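Local atomic coordinates of protein-tyrosine-phosphatase (Chaetomium thermophilum var. thermophilum DSM 1495, PDB entry 5M43), a protein that probably removes phosphate from phosphotyrosine and from phosphoserine or phosphothreonine as the catalytic domain of Yvh1, a dual-specificity phosphatase linked to ribosome assembly. Residues N4-K7 with E11-V14; I57-D60 with D64-I67; R76-G81 with I115-W120. One frame throughout, in Å; residues are numbered along the deposited sequence.

Interaction 1: N4-K7 with E11-V14; sequences NRIK and ELFV
Arg5 lays its aliphatic stem over one face of the Phe13 ring and turns the edge of its guanidinium to Glu11. Both contacts belong to a short antiparallel beta hairpin at the margin of the central sheet of the dual-specificity phosphatase fold. Arg5 CB stands 4.0 Å from the Phe13 ring centroid, a CH-pi contact, while CG is shifted toward the rim of the same face. With CG anti to the backbone N (chi1 -173°) and the chain extended to NE, the guanidinium is carried past the ring, its plane 83° from that of the phenyl group. There it grips the carboxylate side-on, Arg5 NE to Glu11 OE2 at 3.0 Å and Arg5 NH2 to Glu11 OE1 at 2.8 Å. The bonds lie close to the guanidinium plane but reach the carboxylate from above its own plane, the two groups being inclined by 53°. Arg5 NH2 also bonds Gly8 O in the turn.

Asn4 and Val14 form a hydrogen-bonded pair, Asn4 N to Val14 O at 2.9 Å and Val14 N to Asn4 O at 2.8 Å; Arg5 and Phe13 make the following non-hydrogen-bonded pair. Ile6, Leu12 and Val14 are buried, with Ile6 and Val14 both packed on Ile114 of helix 109-121. Ile6 CG1 runs beside Leu12 CG at 3.8 Å, and Ile6 N donates to Leu12 O at 2.7 Å.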
ATOM      1  N   ASN A   4      10.058   5.517   0.120  1.00 18.25           N
ATOM      2  CA  ASN A   4      10.166   5.627  -1.331  1.00 16.08           C
ATOM      3  C   ASN A   4       8.829   5.909  -1.985  1.00 15.58           C
ATOM      4  O   ASN A   4       7.786   5.396  -1.570  1.00 18.24           O
ATOM      5  CB  ASN A   4      10.757   4.362  -1.915  1.00 15.89           C
ATOM      6  CG  ASN A   4      12.213   4.205  -1.547  1.00 19.38           C
ATOM      7  OD1 ASN A   4      13.063   5.069  -1.846  1.00 21.78           O
ATOM      8  ND2 ASN A   4      12.502   3.155  -0.807  1.00 16.73           N
ATOM      9  N   ARG A   5       8.869   6.772  -3.000  1.00 15.86           N
ATOM     10  CA  ARG A   5       7.649   7.126  -3.740  1.00 15.48           C
ATOM     11  C   ARG A   5       7.396   6.105  -4.836  1.00 18.17           C
ATOM     12  O   ARG A   5       8.269   5.840  -5.688  1.00 18.92           O
ATOM     13  CB  ARG A   5       7.843   8.522  -4.336  1.00 15.82           C
ATOM     14  CG  ARG A   5       6.517   9.056  -4.984  1.00 15.38           C
ATOM     15  CD  ARG A   5       6.818  10.315  -5.840  1.00 19.38           C
ATOM     16  NE  ARG A   5       5.594  10.878  -6.442  1.00 23.30           N
ATOM     17  CZ  ARG A   5       5.054  10.392  -7.537  1.00 21.49           C
ATOM     18  NH1 ARG A   5       5.663   9.378  -8.161  1.00 18.21           N
ATOM     19  NH2 ARG A   5       3.976  11.038  -8.103  1.00 22.71           N
ATOM     20  N   ILE A   6       6.144   5.574  -4.877  1.00 17.07           N
ATOM     21  CA  ILE A   6       5.794   4.626  -5.927  1.00 19.59           C
ATOM     22  C   ILE A   6       5.763   5.316  -7.299  1.00 17.51           C
ATOM     23  O   ILE A   6       5.230   6.426  -7.454  1.00 18.86           O
ATOM     24  CB  ILE A   6       4.412   4.022  -5.577  1.00 18.76           C
ATOM     25  CG1 ILE A   6       4.457   3.295  -4.183  1.00 16.35           C
ATOM     26  CG2 ILE A   6       3.962   3.077  -6.714  1.00 20.86           C
ATOM     27  CD1 ILE A   6       5.526   2.120  -4.144  1.00 18.35           C
ATOM     28  N   LYS A   7       6.305   4.650  -8.323  1.00 17.57           N
ATOM     29  CA  LYS A   7       6.304   5.173  -9.691  1.00 21.09           C
ATOM     30  C   LYS A   7       4.883   5.465 -10.177  1.00 21.11           C
ATOM     31  O   LYS A   7       3.950   4.691  -9.887  1.00 20.81           O
ATOM     32  CB  LYS A   7       6.988   4.149 -10.608  1.00 23.84           C
ATOM     33  CG  LYS A   7       7.010   4.517 -12.079  1.00 26.24           C
ATOM     34  CD  LYS A   7       7.654   3.405 -12.913  1.00 27.30           C
ATOM     35  CE  LYS A   7       7.746   3.890 -14.372  1.00 36.87           C
ATOM     36  NZ  LYS A   7       8.388   2.851 -15.207  1.00 40.50           N
ATOM     37  N   GLU A  11       0.742  10.341  -5.272  1.00 20.66           N
ATOM     38  CA  GLU A  11       1.718  10.663  -4.219  1.00 19.61           C
ATOM     39  C   GLU A  11       1.568   9.621  -3.117  1.00 19.81           C
ATOM     40  O   GLU A  11       1.020   9.851  -2.027  1.00 20.23           O
ATOM     41  CB  GLU A  11       1.526  12.078  -3.691  1.00 23.29           C
ATOM     42  CG  GLU A  11       1.770  13.208  -4.768  1.00 23.74           C
ATOM     43  CD  GLU A  11       3.206  13.095  -5.340  1.00 23.11           C
ATOM     44  OE1 GLU A  11       3.388  13.290  -6.548  1.00 31.89           O
ATOM     45  OE2 GLU A  11       4.126  12.781  -4.605  1.00 27.68           O
ATOM     46  N   LEU A  12       2.155   8.466  -3.399  1.00 18.44           N
ATOM     47  CA  LEU A  12       2.004   7.236  -2.642  1.00 17.70           C
ATOM     48  C   LEU A  12       3.423   6.795  -2.283  1.00 16.96           C
ATOM     49  O   LEU A  12       4.265   6.648  -3.187  1.00 18.27           O
ATOM     50  CB  LEU A  12       1.308   6.213  -3.525  1.00 17.29           C
ATOM     51  CG  LEU A  12       1.151   4.797  -2.920  1.00 17.84           C
ATOM     52  CD1 LEU A  12       0.331   4.913  -1.619  1.00 19.40           C
ATOM     53  CD2 LEU A  12       0.423   3.911  -3.923  1.00 18.93           C
ATOM     54  N   PHE A  13       3.629   6.489  -0.994  1.00 14.55           N
ATOM     55  CA  PHE A  13       4.957   6.163  -0.467  1.00 15.79           C
ATOM     56  C   PHE A  13       4.909   4.852   0.274  1.00 16.43           C
ATOM     57  O   PHE A  13       3.868   4.455   0.804  1.00 18.72           O
ATOM     58  CB  PHE A  13       5.451   7.271   0.504  1.00 19.77           C
ATOM     59  CG  PHE A  13       5.805   8.558  -0.205  1.00 18.01           C
ATOM     60  CD1 PHE A  13       4.815   9.449  -0.678  1.00 18.83           C
ATOM     61  CD2 PHE A  13       7.156   8.883  -0.428  1.00 20.59           C
ATOM     62  CE1 PHE A  13       5.150  10.636  -1.362  1.00 21.98           C
ATOM     63  CE2 PHE A  13       7.487  10.091  -1.124  1.00 20.88           C
ATOM     64  CZ  PHE A  13       6.512  10.925  -1.580  1.00 21.42           C
ATOM     65  N   VAL A  14       6.072   4.204   0.365  1.00 15.57           N
ATOM     66  CA  VAL A  14       6.185   2.914   1.071  1.00 16.35           C
ATOM     67  C   VAL A  14       7.480   2.929   1.875  1.00 19.75           C
ATOM     68  O   VAL A  14       8.502   3.514   1.467  1.00 20.09           O
ATOM     69  CB  VAL A  14       6.183   1.755   0.059  1.00 17.79           C
ATOM     70  CG1 VAL A  14       7.392   1.772  -0.835  1.00 20.25           C
ATOM     71  CG2 VAL A  14       6.171   0.368   0.774  1.00 21.23           C
TER

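Interaction 2: I57-D60 with D64-I67; sequences IDID and DQDI. With GOL (glycerol), chain D.
Asp60 and Gln65 bring two irregular segments together, their CA atoms 6.6 Å apart, inside the loop that joins strand 53-56 to helix 71-83. The backbones do not pair as strands; a side chain spans the gap instead. In dual-specificity phosphatases the loop at this place generally carries the catalytic general acid. Consistent with a position beside the active site, Ile59 O accepts a hydrogen bond from Arg109, the arginine of the HCX5R signature.

The Gln65 chain, bent at chi2 (-81°), curls back so that OE1 takes the Asp60 N-H at 3.1 Å. The bond is nearly straight at the hydrogen (169°), yet the donor sits well above the amide plane. The other end of the same amide is held too: Gln65 NE2 donates in its plane to Asp64 OD2 at 3.2 Å, and the two bonds together fix the rotation of the group. Ile59 runs alongside Gln65 but heads the other way, its CG1 3.4 Å from Gln65 OE1. Its extended chain ends in CD1, which rests on Ile67 CB at 3.6 Å; Ile67 in turn packs on Phe159 of helix 157-168.

A glycerol, probably from the crystallisation liquor, bridges the segments. Its O3 donates to Asp58 O at 2.8 Å, O1 accepts from Asp66 N at 2.9 Å, and O2 donates to Asp66 O at 2.6 Å.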
ATOM      1  N   ILE A  57      -3.564  -1.982  10.840  1.00 28.30           N
ATOM      2  CA  ILE A  57      -4.085  -3.335  10.762  1.00 30.51           C
ATOM      3  C   ILE A  57      -3.070  -4.273  11.389  1.00 29.40           C
ATOM      4  O   ILE A  57      -1.903  -4.294  10.973  1.00 28.42           O
ATOM      5  CB  ILE A  57      -4.353  -3.718   9.305  1.00 32.60           C
ATOM      6  CG1 ILE A  57      -5.496  -2.848   8.764  1.00 36.15           C
ATOM      7  CG2 ILE A  57      -4.765  -5.203   9.187  1.00 32.25           C
ATOM      8  CD1 ILE A  57      -5.590  -2.929   7.258  1.00 35.25           C
ATOM      9  N   ASP A  58      -3.518  -5.070  12.368  1.00 28.53           N
ATOM     10  CA  ASP A  58      -2.622  -5.946  13.105  1.00 30.54           C
ATOM     11  C   ASP A  58      -2.441  -7.223  12.294  1.00 33.62           C
ATOM     12  O   ASP A  58      -3.311  -8.110  12.304  1.00 31.32           O
ATOM     13  CB  ASP A  58      -3.211  -6.232  14.485  1.00 34.83           C
ATOM     14  CG  ASP A  58      -2.312  -7.051  15.334  1.00 38.88           C
ATOM     15  OD1 ASP A  58      -2.795  -7.521  16.390  1.00 45.16           O
ATOM     16  OD2 ASP A  58      -1.170  -7.286  14.948  1.00 36.14           O
ATOM     17  N   ILE A  59      -1.330  -7.331  11.564  1.00 31.21           N
ATOM     18  CA  ILE A  59      -1.033  -8.564  10.834  1.00 31.20           C
ATOM     19  C   ILE A  59       0.462  -8.785  10.833  1.00 28.73           C
ATOM     20  O   ILE A  59       1.246  -7.829  10.821  1.00 27.05           O
ATOM     21  CB  ILE A  59      -1.579  -8.521   9.382  1.00 31.33           C
ATOM     22  CG1 ILE A  59      -1.386  -9.833   8.617  1.00 31.76           C
ATOM     23  CG2 ILE A  59      -1.004  -7.380   8.605  1.00 26.61           C
ATOM     24  CD1 ILE A  59      -2.102  -9.837   7.223  1.00 35.34           C
ATOM     25  N   ASP A  60       0.841 -10.048  10.864  1.00 30.11           N
ATOM     26  CA  ASP A  60       2.232 -10.457  10.835  1.00 29.11           C
ATOM     27  C   ASP A  60       2.660 -10.792   9.425  1.00 27.64           C
ATOM     28  O   ASP A  60       1.838 -11.076   8.548  1.00 27.46           O
ATOM     29  CB  ASP A  60       2.450 -11.690  11.720  1.00 31.91           C
ATOM     30  CG  ASP A  60       2.690 -11.352  13.167  1.00 48.64           C
ATOM     31  OD1 ASP A  60       2.517 -10.173  13.575  1.00 50.06           O
ATOM     32  OD2 ASP A  60       3.035 -12.328  13.920  1.00 53.42           O
ATOM     33  N   ASP A  64       0.725 -17.685   6.441  1.00 32.37           N
ATOM     34  CA  ASP A  64      -0.579 -18.107   6.936  1.00 35.77           C
ATOM     35  C   ASP A  64      -1.447 -16.953   7.387  1.00 37.56           C
ATOM     36  O   ASP A  64      -2.491 -17.183   8.016  1.00 37.61           O
ATOM     37  CB  ASP A  64      -0.334 -18.993   8.150  1.00 38.17           C
ATOM     38  CG  ASP A  64       0.582 -18.263   9.137  1.00 47.66           C
ATOM     39  OD1 ASP A  64       1.818 -18.370   8.965  1.00 54.90           O
ATOM     40  OD2 ASP A  64       0.096 -17.487  10.002  1.00 49.00           O
ATOM     41  N   GLN A  65      -1.015 -15.710   7.168  1.00 30.21           N
ATOM     42  CA  GLN A  65      -1.771 -14.604   7.679  1.00 29.37           C
ATOM     43  C   GLN A  65      -2.727 -14.229   6.568  1.00 28.12           C
ATOM     44  O   GLN A  65      -2.321 -14.163   5.405  1.00 28.67           O
ATOM     45  CB  GLN A  65      -0.835 -13.440   8.000  1.00 30.01           C
ATOM     46  CG  GLN A  65       0.070 -13.805   9.220  1.00 35.09           C
ATOM     47  CD  GLN A  65      -0.698 -13.596  10.476  1.00 34.32           C
ATOM     48  OE1 GLN A  65      -1.059 -12.453  10.826  1.00 32.78           O
ATOM     49  NE2 GLN A  65      -0.979 -14.689  11.178  1.00 37.74           N
ATOM     50  N   ASP A  66      -3.952 -13.881   6.937  1.00 28.32           N
ATOM     51  CA  ASP A  66      -4.988 -13.487   5.958  1.00 27.45           C
ATOM     52  C   ASP A  66      -4.897 -11.985   5.752  1.00 25.80           C
ATOM     53  O   ASP A  66      -5.223 -11.212   6.651  1.00 26.78           O
ATOM     54  CB  ASP A  66      -6.350 -13.886   6.500  1.00 28.81           C
ATOM     55  CG  ASP A  66      -7.479 -13.622   5.546  1.00 28.35           C
ATOM     56  OD1 ASP A  66      -7.291 -12.975   4.501  1.00 26.92           O
ATOM     57  OD2 ASP A  66      -8.603 -14.070   5.926  1.00 31.53           O
ATOM     58  N   ILE A  67      -4.347 -11.561   4.605  1.00 24.44           N
ATOM     59  CA  ILE A  67      -4.341 -10.149   4.236  1.00 23.02           C
ATOM     60  C   ILE A  67      -5.445  -9.884   3.213  1.00 24.14           C
ATOM     61  O   ILE A  67      -5.914  -8.736   3.098  1.00 25.01           O
ATOM     62  CB  ILE A  67      -2.963  -9.758   3.702  1.00 25.74           C
ATOM     63  CG1 ILE A  67      -2.793  -8.230   3.618  1.00 23.20           C
ATOM     64  CG2 ILE A  67      -2.682 -10.454   2.404  1.00 26.97           C
ATOM     65  CD1 ILE A  67      -1.234  -7.878   3.570  1.00 25.85           C
TER
HETATM   66  C1  GOL D 303      -4.968 -13.299  10.499  1.00 43.74           C
HETATM   67  O1  GOL D 303      -4.749 -14.413   9.634  1.00 39.35           O
HETATM   68  C2  GOL D 303      -4.752 -11.923   9.830  1.00 44.70           C
HETATM   69  O2  GOL D 303      -5.894 -11.409   9.116  1.00 37.90           O
HETATM   70  C3  GOL D 303      -4.381 -10.916  10.921  1.00 47.06           C
HETATM   71  O3  GOL D 303      -4.800  -9.617  10.524  1.00 48.97           O

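Interaction 3: R76-G81 with I115-W120; sequences RFIDSG and IAYLLW
Ile78 and Tyr117 meet because each sends a group anti to its own backbone nitrogen: CG2 of the isoleucine, and the ring of the tyrosine with chi1 165°. Trp120, one turn beyond Tyr117, has nearly the same first torsion (169°), and its indole leans out toward Asp79. These residues join two helices packed on the central sheet of the phosphatase fold, helix 71-83 and helix 109-121; the latter begins at the end of the HCX5R phosphate-binding loop. The short segments approach to 10.1 Å between axes and cross at -67°, and four side chains, Ile78, Asp79, Tyr117 and Trp120, carry the contact.

Ile78 CG2 sits almost centrally over one face of the Tyr117 ring, 3.7 Å from its centroid, in a CH-pi contact. The longer branch of the isoleucine reaches back to the base of the tyrosine, with Ile78 CD1 4.0 Å from Tyr117 CB. Asp79 comes to the benzene end of Trp120 at its edge: Asp79 OD1 lies 3.6 Å from Trp120 CZ3, and Asp79 CG lies equally near CH2. The carboxylate plane stands steeply to the indole, so this is edge contact without stacking. The carboxylate charge has its main partner in Arg83, whose NE forms a salt bridge with OD1.

Tyr117 OH is bonded to Lys121 NZ and to a water, so the end of a buried ring is well supplied with polar partners. That water spans the polar margin of the contact, donating to Asp79 OD1 at 2.6 Å and hydrogen-bonded to Tyr117 OH at 2.9 Å.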
ATOM      1  N   ARG A  76      -9.520   1.163  -0.187  1.00 22.89           N
ATOM      2  CA  ARG A  76     -10.361   2.346   0.060  1.00 22.38           C
ATOM      3  C   ARG A  76      -9.610   3.415   0.862  1.00 23.22           C
ATOM      4  O   ARG A  76      -9.731   4.617   0.568  1.00 23.59           O
ATOM      5  CB  ARG A  76     -11.666   1.944   0.755  1.00 23.37           C
ATOM      6  CG  ARG A  76     -12.603   1.170  -0.184  1.00 28.40           C
ATOM      7  CD  ARG A  76     -14.007   1.055   0.410  1.00 34.66           C
ATOM      8  NE  ARG A  76     -13.948   0.377   1.697  1.00 39.62           N
ATOM      9  CZ  ARG A  76     -14.230  -0.915   1.879  1.00 43.42           C
ATOM     10  NH1 ARG A  76     -14.629  -1.681   0.855  1.00 45.78           N
ATOM     11  NH2 ARG A  76     -14.123  -1.436   3.101  1.00 40.88           N
ATOM     12  N   PHE A  77      -8.787   3.012   1.848  1.00 21.33           N
ATOM     13  CA  PHE A  77      -8.025   3.993   2.618  1.00 22.39           C
ATOM     14  C   PHE A  77      -7.024   4.739   1.736  1.00 22.82           C
ATOM     15  O   PHE A  77      -6.949   5.976   1.755  1.00 24.17           O
ATOM     16  CB  PHE A  77      -7.245   3.320   3.760  1.00 22.79           C
ATOM     17  CG  PHE A  77      -6.532   4.288   4.614  1.00 24.60           C
ATOM     18  CD1 PHE A  77      -7.191   4.853   5.719  1.00 25.91           C
ATOM     19  CD2 PHE A  77      -5.179   4.613   4.343  1.00 22.05           C
ATOM     20  CE1 PHE A  77      -6.523   5.768   6.559  1.00 28.24           C
ATOM     21  CE2 PHE A  77      -4.485   5.546   5.168  1.00 22.66           C
ATOM     22  CZ  PHE A  77      -5.183   6.115   6.287  1.00 22.91           C
ATOM     23  N   ILE A  78      -6.277   4.005   0.922  1.00 21.82           N
ATOM     24  CA  ILE A  78      -5.280   4.622   0.043  1.00 19.95           C
ATOM     25  C   ILE A  78      -5.969   5.518  -0.987  1.00 22.17           C
ATOM     26  O   ILE A  78      -5.604   6.702  -1.173  1.00 21.58           O
ATOM     27  CB  ILE A  78      -4.431   3.543  -0.641  1.00 18.32           C
ATOM     28  CG1 ILE A  78      -3.631   2.729   0.417  1.00 18.85           C
ATOM     29  CG2 ILE A  78      -3.488   4.183  -1.686  1.00 21.09           C
ATOM     30  CD1 ILE A  78      -2.991   1.512  -0.158  1.00 20.77           C
ATOM     31  N   ASP A  79      -7.001   4.990  -1.656  1.00 20.79           N
ATOM     32  CA  ASP A  79      -7.676   5.784  -2.675  1.00 22.82           C
ATOM     33  C   ASP A  79      -8.316   7.026  -2.069  1.00 22.79           C
ATOM     34  O   ASP A  79      -8.209   8.120  -2.627  1.00 23.55           O
ATOM     35  CB  ASP A  79      -8.723   4.919  -3.401  1.00 22.73           C
ATOM     36  CG  ASP A  79      -9.418   5.662  -4.516  1.00 25.07           C
ATOM     37  OD1 ASP A  79      -8.704   5.946  -5.486  1.00 25.35           O
ATOM     38  OD2 ASP A  79     -10.670   5.859  -4.423  1.00 27.94           O
ATOM     39  N   SER A  80      -9.054   6.882  -0.949  1.00 26.22           N
ATOM     40  CA  SER A  80      -9.710   8.075  -0.423  1.00 29.14           C
ATOM     41  C   SER A  80      -8.699   9.078   0.118  1.00 27.80           C
ATOM     42  O   SER A  80      -8.905  10.299  -0.007  1.00 29.13           O
ATOM     43  CB  SER A  80     -10.758   7.726   0.633  1.00 36.13           C
ATOM     44  OG  SER A  80     -10.167   7.109   1.736  1.00 40.09           O
ATOM     45  N   GLY A  81      -7.589   8.611   0.698  1.00 26.05           N
ATOM     46  CA  GLY A  81      -6.562   9.563   1.113  1.00 26.57           C
ATOM     47  C   GLY A  81      -5.941  10.312  -0.056  1.00 26.63           C
ATOM     48  O   GLY A  81      -5.783  11.537   0.009  1.00 28.05           O
ATOM     49  N   ILE A 115       0.469  -3.135  -3.836  1.00 18.66           N
ATOM     50  CA  ILE A 115       0.157  -3.892  -5.035  1.00 17.33           C
ATOM     51  C   ILE A 115      -1.359  -4.054  -5.175  1.00 19.55           C
ATOM     52  O   ILE A 115      -1.903  -3.957  -6.278  1.00 19.80           O
ATOM     53  CB  ILE A 115       0.894  -5.239  -5.024  1.00 18.29           C
ATOM     54  CG1 ILE A 115       2.409  -4.994  -5.216  1.00 17.53           C
ATOM     55  CG2 ILE A 115       0.286  -6.191  -6.081  1.00 21.10           C
ATOM     56  CD1 ILE A 115       3.118  -6.347  -5.043  1.00 18.58           C
ATOM     57  N   ALA A 116      -2.062  -4.356  -4.063  1.00 17.68           N
ATOM     58  CA  ALA A 116      -3.515  -4.495  -4.161  1.00 17.76           C
ATOM     59  C   ALA A 116      -4.162  -3.233  -4.712  1.00 19.09           C
ATOM     60  O   ALA A 116      -5.106  -3.311  -5.507  1.00 21.26           O
ATOM     61  CB  ALA A 116      -4.106  -4.812  -2.785  1.00 20.84           C
ATOM     62  N   TYR A 117      -3.677  -2.071  -4.265  1.00 18.66           N
ATOM     63  CA  TYR A 117      -4.198  -0.810  -4.774  1.00 19.71           C
ATOM     64  C   TYR A 117      -3.846  -0.639  -6.246  1.00 20.00           C
ATOM     65  O   TYR A 117      -4.710  -0.247  -7.055  1.00 19.92           O
ATOM     66  CB  TYR A 117      -3.638   0.314  -3.904  1.00 17.58           C
ATOM     67  CG  TYR A 117      -3.809   1.680  -4.565  1.00 18.17           C
ATOM     68  CD1 TYR A 117      -4.978   2.371  -4.487  1.00 19.62           C
ATOM     69  CD2 TYR A 117      -2.745   2.246  -5.257  1.00 20.21           C
ATOM     70  CE1 TYR A 117      -5.113   3.620  -5.128  1.00 20.00           C
ATOM     71  CE2 TYR A 117      -2.826   3.494  -5.870  1.00 19.47           C
ATOM     72  CZ  TYR A 117      -4.013   4.207  -5.756  1.00 19.54           C
ATOM     73  OH  TYR A 117      -4.168   5.422  -6.403  1.00 21.28           O
ATOM     74  N   LEU A 118      -2.582  -0.943  -6.624  1.00 19.78           N
ATOM     75  CA  LEU A 118      -2.175  -0.745  -8.021  1.00 20.06           C
ATOM     76  C   LEU A 118      -2.961  -1.651  -8.970  1.00 21.39           C
ATOM     77  O   LEU A 118      -3.338  -1.239 -10.078  1.00 22.07           O
ATOM     78  CB  LEU A 118      -0.675  -1.003  -8.205  1.00 20.39           C
ATOM     79  CG  LEU A 118       0.303  -0.067  -7.489  1.00 18.71           C
ATOM     80  CD1 LEU A 118       1.735  -0.603  -7.705  1.00 19.80           C
ATOM     81  CD2 LEU A 118       0.149   1.329  -8.177  1.00 20.72           C
ATOM     82  N   LEU A 119      -3.187  -2.917  -8.579  1.00 19.23           N
ATOM     83  CA  LEU A 119      -3.975  -3.828  -9.411  1.00 20.06           C
ATOM     84  C   LEU A 119      -5.417  -3.353  -9.554  1.00 20.70           C
ATOM     85  O   LEU A 119      -6.046  -3.503 -10.611  1.00 23.48           O
ATOM     86  CB  LEU A 119      -3.987  -5.241  -8.775  1.00 20.16           C
ATOM     87  CG  LEU A 119      -2.591  -5.880  -8.783  1.00 21.01           C
ATOM     88  CD1 LEU A 119      -2.713  -7.207  -7.955  1.00 22.03           C
ATOM     89  CD2 LEU A 119      -2.147  -6.184 -10.198  1.00 24.52           C
ATOM     90  N   TRP A 120      -5.943  -2.762  -8.486  1.00 21.86           N
ATOM     91  CA  TRP A 120      -7.330  -2.283  -8.495  1.00 20.96           C
ATOM     92  C   TRP A 120      -7.465  -1.011  -9.324  1.00 22.05           C
ATOM     93  O   TRP A 120      -8.463  -0.824 -10.038  1.00 24.93           O
ATOM     94  CB  TRP A 120      -7.748  -2.015  -7.044  1.00 22.70           C
ATOM     95  CG  TRP A 120      -9.028  -1.279  -6.944  1.00 23.11           C
ATOM     96  CD1 TRP A 120     -10.295  -1.810  -7.031  1.00 26.33           C
ATOM     97  CD2 TRP A 120      -9.195   0.149  -6.736  1.00 23.97           C
ATOM     98  NE1 TRP A 120     -11.246  -0.788  -6.946  1.00 26.22           N
ATOM     99  CE2 TRP A 120     -10.581   0.412  -6.736  1.00 25.07           C
ATOM    100  CE3 TRP A 120      -8.308   1.222  -6.554  1.00 25.43           C
ATOM    101  CZ2 TRP A 120     -11.091   1.692  -6.533  1.00 30.12           C
ATOM    102  CZ3 TRP A 120      -8.828   2.499  -6.368  1.00 26.53           C
ATOM    103  CH2 TRP A 120     -10.211   2.735  -6.392  1.00 26.82           C
TER
HETATM  104  O   HOH W   1      -6.448   7.118  -6.118  1.00 26.47           O

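Interactions 1 and 3 share a core: Leu12 of the hairpin packs against both Ile78 and Tyr117, its CD2 lying 3.8 Å from Tyr117 CE2, so the hairpin and the two helices close on one another. Interaction 2 stands apart, its centre about 22 Å from that of interaction 1, on the opposite side of the chain's centre, and about 17 Å from that of interaction 3. The chemistry follows the setting. Strand pairing and a salt bridge join 4-7 to 11-14; an amide and a bound glycerol link the irregular 57-60 and 64-67 near the surface; 76-81 and 115-120, nearest the middle, rely on an aliphatic group over an aromatic face, with one water at the margin.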